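Local coordinates for protein prolyl endopeptidase (Myxococcus xanthus, PDB 2BKL) that probably cleaves oligopeptides on the carboxyl side of proline, and also of alanine, as a serine endopeptidase of the S9A family, at residues Q231-R236 and E276-K281; R283-T288 and V325-G330. All coordinates share one frame; numbering follows the deposited sequence.

Contact 1 of 2, residues Q231-R236 and E276-K281; sequences QSDLSR and EVHAWK
The indole of W280 meets R236 at its edge: CZ3 lies 3.9 Å from CB of R236, which sits in the ring plane, while CG of K281 rests over one face toward the rim. A chi1 of -179° swings the indole beside its own carbonyl carbon, so its six-membered ring reaches R236. The imidazole of H278 takes D233 OD2 obliquely, with CE1 at 4.3 Å, and NE2 donates to the anti lone pair of E276 OE2 (2.8 Å), which lies 25° out of the imidazole plane. That bond probably helps to hold the ring's rotation, with CE1 and ND1 facing D233, whose negative charge may polarise it.

Strands 229-234 and 275-280 are each the first strand of a four-stranded antiparallel sheet, and the contact joins successive blades of the N-terminal beta-propeller. The backbones come closest at S235 and A279, whose CA atoms are 5.6 Å apart, and diverge toward D233; the two segments share no direct hydrogen bond. Three ordered waters bridge part of the joint. Two link D233 OD2 and V277 O; a third accepts from R236 N at 2.8 Å and donates to A279 O at 2.6 Å. S235 CB and A279 CB meet directly at 3.9 Å, beside the waters. The S235 hydroxyl is turned to D237 and the backbone of Y240, whereas the bent arm of R236 carries its guanidinium to salt bridges with E372 and D373.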
loop_
_atom_site.group_PDB
_atom_site.type_symbol
_atom_site.label_atom_id
_atom_site.label_comp_id
_atom_site.label_asym_id
_atom_site.label_seq_id
_atom_site.Cartn_x
_atom_site.Cartn_y
_atom_site.Cartn_z
ATOM N N GLN A 231 8.514 15.650 2.082
ATOM C CA GLN A 231 7.210 15.902 1.484
ATOM C C GLN A 231 6.735 17.297 1.807
ATOM O O GLN A 231 7.018 17.829 2.877
ATOM C CB GLN A 231 6.204 14.889 2.036
ATOM C CG GLN A 231 4.956 14.695 1.193
ATOM C CD GLN A 231 4.035 13.640 1.777
ATOM O OE1 GLN A 231 4.501 12.621 2.326
ATOM N NE2 GLN A 231 2.721 13.881 1.684
ATOM N N SER A 232 6.037 17.920 0.865
ATOM C CA SER A 232 5.487 19.266 1.088
ATOM C C SER A 232 3.960 19.245 1.085
ATOM O O SER A 232 3.332 18.309 0.592
ATOM C CB SER A 232 6.019 20.266 0.067
ATOM O OG SER A 232 5.510 20.027 -1.230
ATOM N N ASP A 233 3.379 20.303 1.651
ATOM C CA ASP A 233 1.941 20.541 1.529
ATOM C C ASP A 233 1.690 22.038 1.587
ATOM O O ASP A 233 2.547 22.790 2.034
ATOM C CB ASP A 233 1.183 19.831 2.648
ATOM C CG ASP A 233 -0.283 19.528 2.300
ATOM O OD1 ASP A 233 -0.717 19.822 1.152
ATOM O OD2 ASP A 233 -1.081 19.006 3.130
ATOM N N LEU A 234 0.531 22.462 1.120
ATOM C CA LEU A 234 0.195 23.882 0.996
ATOM C C LEU A 234 -1.238 24.074 1.468
ATOM O O LEU A 234 -2.119 23.326 1.084
ATOM C CB LEU A 234 0.328 24.365 -0.459
ATOM C CG LEU A 234 0.116 25.870 -0.669
ATOM C CD1 LEU A 234 1.243 26.708 -0.063
ATOM C CD2 LEU A 234 -0.050 26.211 -2.164
ATOM N N SER A 235 -1.470 25.091 2.296
ATOM C CA SER A 235 -2.823 25.395 2.720
ATOM C C SER A 235 -3.643 25.908 1.542
ATOM O O SER A 235 -3.115 26.407 0.565
ATOM C CB SER A 235 -2.812 26.437 3.862
ATOM O OG SER A 235 -2.304 27.680 3.435
ATOM N N ARG A 236 -4.954 25.741 1.651
ATOM C CA ARG A 236 -5.888 26.260 0.641
ATOM C C ARG A 236 -5.733 27.720 0.293
ATOM O O ARG A 236 -5.808 28.092 -0.879
ATOM C CB ARG A 236 -7.317 26.049 1.109
ATOM C CG ARG A 236 -7.835 24.725 0.788
ATOM C CD ARG A 236 -7.975 24.424 -0.709
ATOM N NE ARG A 236 -8.834 25.312 -1.503
ATOM C CZ ARG A 236 -10.162 25.378 -1.395
ATOM N NH1 ARG A 236 -10.797 24.659 -0.471
ATOM N NH2 ARG A 236 -10.876 26.171 -2.194
ATOM N N GLU A 276 0.966 15.473 11.733
ATOM C CA GLU A 276 0.397 15.861 10.442
ATOM C C GLU A 276 -0.401 17.129 10.663
ATOM O O GLU A 276 -1.161 17.224 11.624
ATOM C CB GLU A 276 -0.518 14.755 9.940
ATOM C CG GLU A 276 -1.159 15.027 8.593
ATOM C CD GLU A 276 -2.209 13.999 8.232
ATOM O OE1 GLU A 276 -2.085 12.822 8.632
ATOM O OE2 GLU A 276 -3.178 14.364 7.541
ATOM N N VAL A 277 -0.243 18.113 9.781
ATOM C CA VAL A 277 -0.827 19.426 9.985
ATOM C C VAL A 277 -1.720 19.848 8.821
ATOM O O VAL A 277 -1.383 19.630 7.635
ATOM C CB VAL A 277 0.261 20.509 10.155
ATOM C CG1 VAL A 277 -0.373 21.831 10.566
ATOM C CG2 VAL A 277 1.292 20.060 11.118
ATOM N N HIS A 278 -2.873 20.417 9.152
ATOM C CA HIS A 278 -3.743 21.074 8.177
ATOM C C HIS A 278 -4.037 22.474 8.665
ATOM O O HIS A 278 -4.328 22.661 9.828
ATOM C CB HIS A 278 -5.016 20.250 8.002
ATOM C CG HIS A 278 -4.754 18.912 7.381
ATOM N ND1 HIS A 278 -4.319 18.775 6.078
ATOM C CD2 HIS A 278 -4.801 17.663 7.900
ATOM C CE1 HIS A 278 -4.118 17.493 5.818
ATOM N NE2 HIS A 278 -4.415 16.797 6.903
ATOM N N ALA A 279 -3.902 23.453 7.780
ATOM C CA ALA A 279 -4.184 24.849 8.103
ATOM C C ALA A 279 -5.483 25.321 7.464
ATOM O O ALA A 279 -5.734 25.064 6.298
ATOM C CB ALA A 279 -3.069 25.720 7.640
ATOM N N TRP A 280 -6.286 26.015 8.243
ATOM C CA TRP A 280 -7.530 26.595 7.745
ATOM C C TRP A 280 -7.807 27.847 8.551
ATOM O O TRP A 280 -7.771 27.830 9.758
ATOM C CB TRP A 280 -8.684 25.572 7.872
ATOM C CG TRP A 280 -9.993 26.096 7.358
ATOM C CD1 TRP A 280 -11.115 26.319 8.075
ATOM C CD2 TRP A 280 -10.292 26.490 6.005
ATOM N NE1 TRP A 280 -12.109 26.814 7.258
ATOM C CE2 TRP A 280 -11.620 26.950 5.989
ATOM C CE3 TRP A 280 -9.573 26.501 4.801
ATOM C CZ2 TRP A 280 -12.231 27.423 4.831
ATOM C CZ3 TRP A 280 -10.195 26.979 3.649
ATOM C CH2 TRP A 280 -11.507 27.403 3.676
ATOM N N LYS A 281 -8.110 28.947 7.854
ATOM C CA LYS A 281 -8.424 30.248 8.485
ATOM C C LYS A 281 -7.403 30.620 9.566
ATOM O O LYS A 281 -7.753 31.053 10.662
ATOM C CB LYS A 281 -9.888 30.288 8.972
ATOM C CG LYS A 281 -10.855 30.226 7.796
ATOM C CD LYS A 281 -12.290 30.527 8.152
ATOM C CE LYS A 281 -13.186 30.599 6.908
ATOM N NZ LYS A 281 -14.624 30.512 7.315
HETATM O O HOH W 1 -0.270 17.670 5.387
HETATM O O HOH W 2 -0.993 21.012 5.215
HETATM O O HOH W 3 -6.262 24.507 3.849
#

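Contact 2 of 2, residues R283-T288 and V325-G330; sequences RFYVLT and VSIVGG
Y285 and I327 make the tightest touch here, CD1 of the ring to the CD1 methyl at 3.7 Å. The two side chains cross at about a right angle, and the methyl comes up to the ring obliquely. I327 reaches it as an extended chain: CG1 is anti to the carbonyl carbon (chi1 -54°) and chi2 is 176°, which carries CD1 well beyond the strand backbone. L349 also packs on Y285.

At the other end of the pair, L287 and V325 meet more loosely. CD1 of L287 stands 4.0 Å from CG2 of V325, and CD2 lies 4.2 Å from that same methyl, which is thus approached by both branches of the leucine fork. CD2 also comes within 4.1 Å of the V325 backbone N. The nearest CA atoms, those of L287 and V325, are 7.1 Å apart, so the strands face each other through side chains.

All four touching residues are buried. Strand 283-288 is the second strand of one four-stranded propeller blade and 321-328 the first of the next, and alternate residues point into the interface between them: F284 and V286 turn away, F284 into edge-to-face contacts with Y240, F242 and W256. Beyond I327 the chain leaves the interface through the partly exposed turn at G329 and G330, both with positive phi, where G329 O accepts from H331 ND1. Between these two segments the side-chain pairs that touch are apolar, consistent with cohesion here by van der Waals packing and exclusion of water, with the backbone hydrogen bonds kept inside each sheet.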
loop_
_atom_site.group_PDB
_atom_site.type_symbol
_atom_site.label_atom_id
_atom_site.label_comp_id
_atom_site.label_asym_id
_atom_site.label_seq_id
_atom_site.Cartn_x
_atom_site.Cartn_y
_atom_site.Cartn_z
ATOM N N ARG A 283 -5.441 28.976 11.407
ATOM C CA ARG A 283 -5.194 28.071 12.536
ATOM C C ARG A 283 -4.633 26.771 11.983
ATOM O O ARG A 283 -4.971 26.364 10.896
ATOM C CB ARG A 283 -6.487 27.759 13.286
ATOM C CG ARG A 283 -7.331 28.951 13.623
ATOM C CD ARG A 283 -6.675 29.947 14.503
ATOM N NE ARG A 283 -6.531 29.465 15.870
ATOM C CZ ARG A 283 -6.043 30.188 16.861
ATOM N NH1 ARG A 283 -5.607 31.418 16.642
ATOM N NH2 ARG A 283 -5.959 29.668 18.074
ATOM N N PHE A 284 -3.738 26.128 12.729
ATOM C CA PHE A 284 -3.173 24.845 12.356
ATOM C C PHE A 284 -3.834 23.766 13.196
ATOM O O PHE A 284 -4.022 23.933 14.406
ATOM C CB PHE A 284 -1.659 24.787 12.649
ATOM C CG PHE A 284 -0.794 25.738 11.864
ATOM C CD1 PHE A 284 -1.241 26.473 10.788
ATOM C CD2 PHE A 284 0.555 25.836 12.214
ATOM C CE1 PHE A 284 -0.367 27.298 10.093
ATOM C CE2 PHE A 284 1.422 26.691 11.528
ATOM C CZ PHE A 284 0.952 27.401 10.472
ATOM N N TYR A 285 -4.219 22.667 12.541
ATOM C CA TYR A 285 -4.791 21.493 13.190
ATOM C C TYR A 285 -3.771 20.372 13.088
ATOM O O TYR A 285 -3.431 19.949 12.007
ATOM C CB TYR A 285 -6.161 21.125 12.571
ATOM C CG TYR A 285 -7.125 22.278 12.741
ATOM C CD1 TYR A 285 -7.194 23.293 11.797
ATOM C CD2 TYR A 285 -7.889 22.403 13.892
ATOM C CE1 TYR A 285 -8.002 24.404 11.990
ATOM C CE2 TYR A 285 -8.724 23.521 14.095
ATOM C CZ TYR A 285 -8.771 24.507 13.132
ATOM O OH TYR A 285 -9.550 25.610 13.338
ATOM N N VAL A 286 -3.274 19.930 14.228
ATOM C CA VAL A 286 -2.143 19.015 14.288
ATOM C C VAL A 286 -2.616 17.684 14.845
ATOM O O VAL A 286 -3.024 17.611 16.006
ATOM C CB VAL A 286 -1.007 19.568 15.179
ATOM C CG1 VAL A 286 0.149 18.591 15.262
ATOM C CG2 VAL A 286 -0.525 20.901 14.678
ATOM N N LEU A 287 -2.534 16.651 14.023
ATOM C CA LEU A 287 -2.844 15.289 14.424
ATOM C C LEU A 287 -1.558 14.620 14.837
ATOM O O LEU A 287 -0.600 14.583 14.054
ATOM C CB LEU A 287 -3.472 14.521 13.246
ATOM C CG LEU A 287 -3.671 13.020 13.431
ATOM C CD1 LEU A 287 -4.680 12.681 14.530
ATOM C CD2 LEU A 287 -4.072 12.399 12.083
ATOM N N THR A 288 -1.499 14.084 16.049
ATOM C CA THR A 288 -0.248 13.543 16.573
ATOM C C THR A 288 -0.424 12.422 17.567
ATOM O O THR A 288 -1.458 12.328 18.254
ATOM C CB THR A 288 0.569 14.708 17.198
ATOM O OG1 THR A 288 1.825 14.228 17.676
ATOM C CG2 THR A 288 -0.119 15.275 18.410
ATOM N N VAL A 325 -7.599 13.034 10.006
ATOM C CA VAL A 325 -8.431 14.197 10.217
ATOM C C VAL A 325 -8.481 14.926 8.915
ATOM O O VAL A 325 -7.438 15.218 8.316
ATOM C CB VAL A 325 -7.821 15.163 11.243
ATOM C CG1 VAL A 325 -8.681 16.398 11.355
ATOM C CG2 VAL A 325 -7.663 14.491 12.557
ATOM N N SER A 326 -9.692 15.269 8.498
ATOM C CA SER A 326 -9.876 16.136 7.351
ATOM C C SER A 326 -10.742 17.320 7.719
ATOM O O SER A 326 -11.589 17.243 8.610
ATOM C CB SER A 326 -10.485 15.392 6.180
ATOM O OG SER A 326 -11.801 14.970 6.466
ATOM N N ILE A 327 -10.499 18.444 7.072
ATOM C CA ILE A 327 -11.333 19.601 7.275
ATOM C C ILE A 327 -12.269 19.703 6.089
ATOM O O ILE A 327 -11.835 19.914 4.947
ATOM C CB ILE A 327 -10.484 20.878 7.384
ATOM C CG1 ILE A 327 -9.405 20.728 8.463
ATOM C CG2 ILE A 327 -11.392 22.066 7.648
ATOM C CD1 ILE A 327 -8.452 21.924 8.571
ATOM N N VAL A 328 -13.551 19.497 6.359
ATOM C CA VAL A 328 -14.581 19.525 5.332
ATOM C C VAL A 328 -15.769 20.331 5.799
ATOM O O VAL A 328 -16.190 20.237 6.949
ATOM C CB VAL A 328 -15.029 18.101 4.956
ATOM C CG1 VAL A 328 -13.963 17.390 4.162
ATOM C CG2 VAL A 328 -15.481 17.263 6.193
ATOM N N GLY A 329 -16.275 21.182 4.923
ATOM C CA GLY A 329 -17.468 21.941 5.244
ATOM C C GLY A 329 -17.391 22.703 6.548
ATOM O O GLY A 329 -18.373 22.722 7.298
ATOM N N GLY A 330 -16.229 23.249 6.854
ATOM C CA GLY A 330 -16.080 24.070 8.060
ATOM C C GLY A 330 -16.059 23.290 9.356
ATOM O O GLY A 330 -16.214 23.869 10.427
#

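Contacts 1 and 2 come in series along the chain, their centres 9 Å apart on the same side of the chain's centre. They share one antiparallel sheet: strand 275-280 of contact 1 and strand 283-288 of contact 2 are consecutive neighbours in it, joined by backbone hydrogen bonds from Y285 N to H278 O (2.7 Å) and from L287 N to E276 O (2.8 Å). This blade therefore meets the preceding one through 229-234 and the following one through 321-328, a water-bridged joint and an apolar one. A279 packs on F284 within the shared blade, while H278 CD2 approaches V325 O of the next, so the two contacts join three successive blades of the propeller domain.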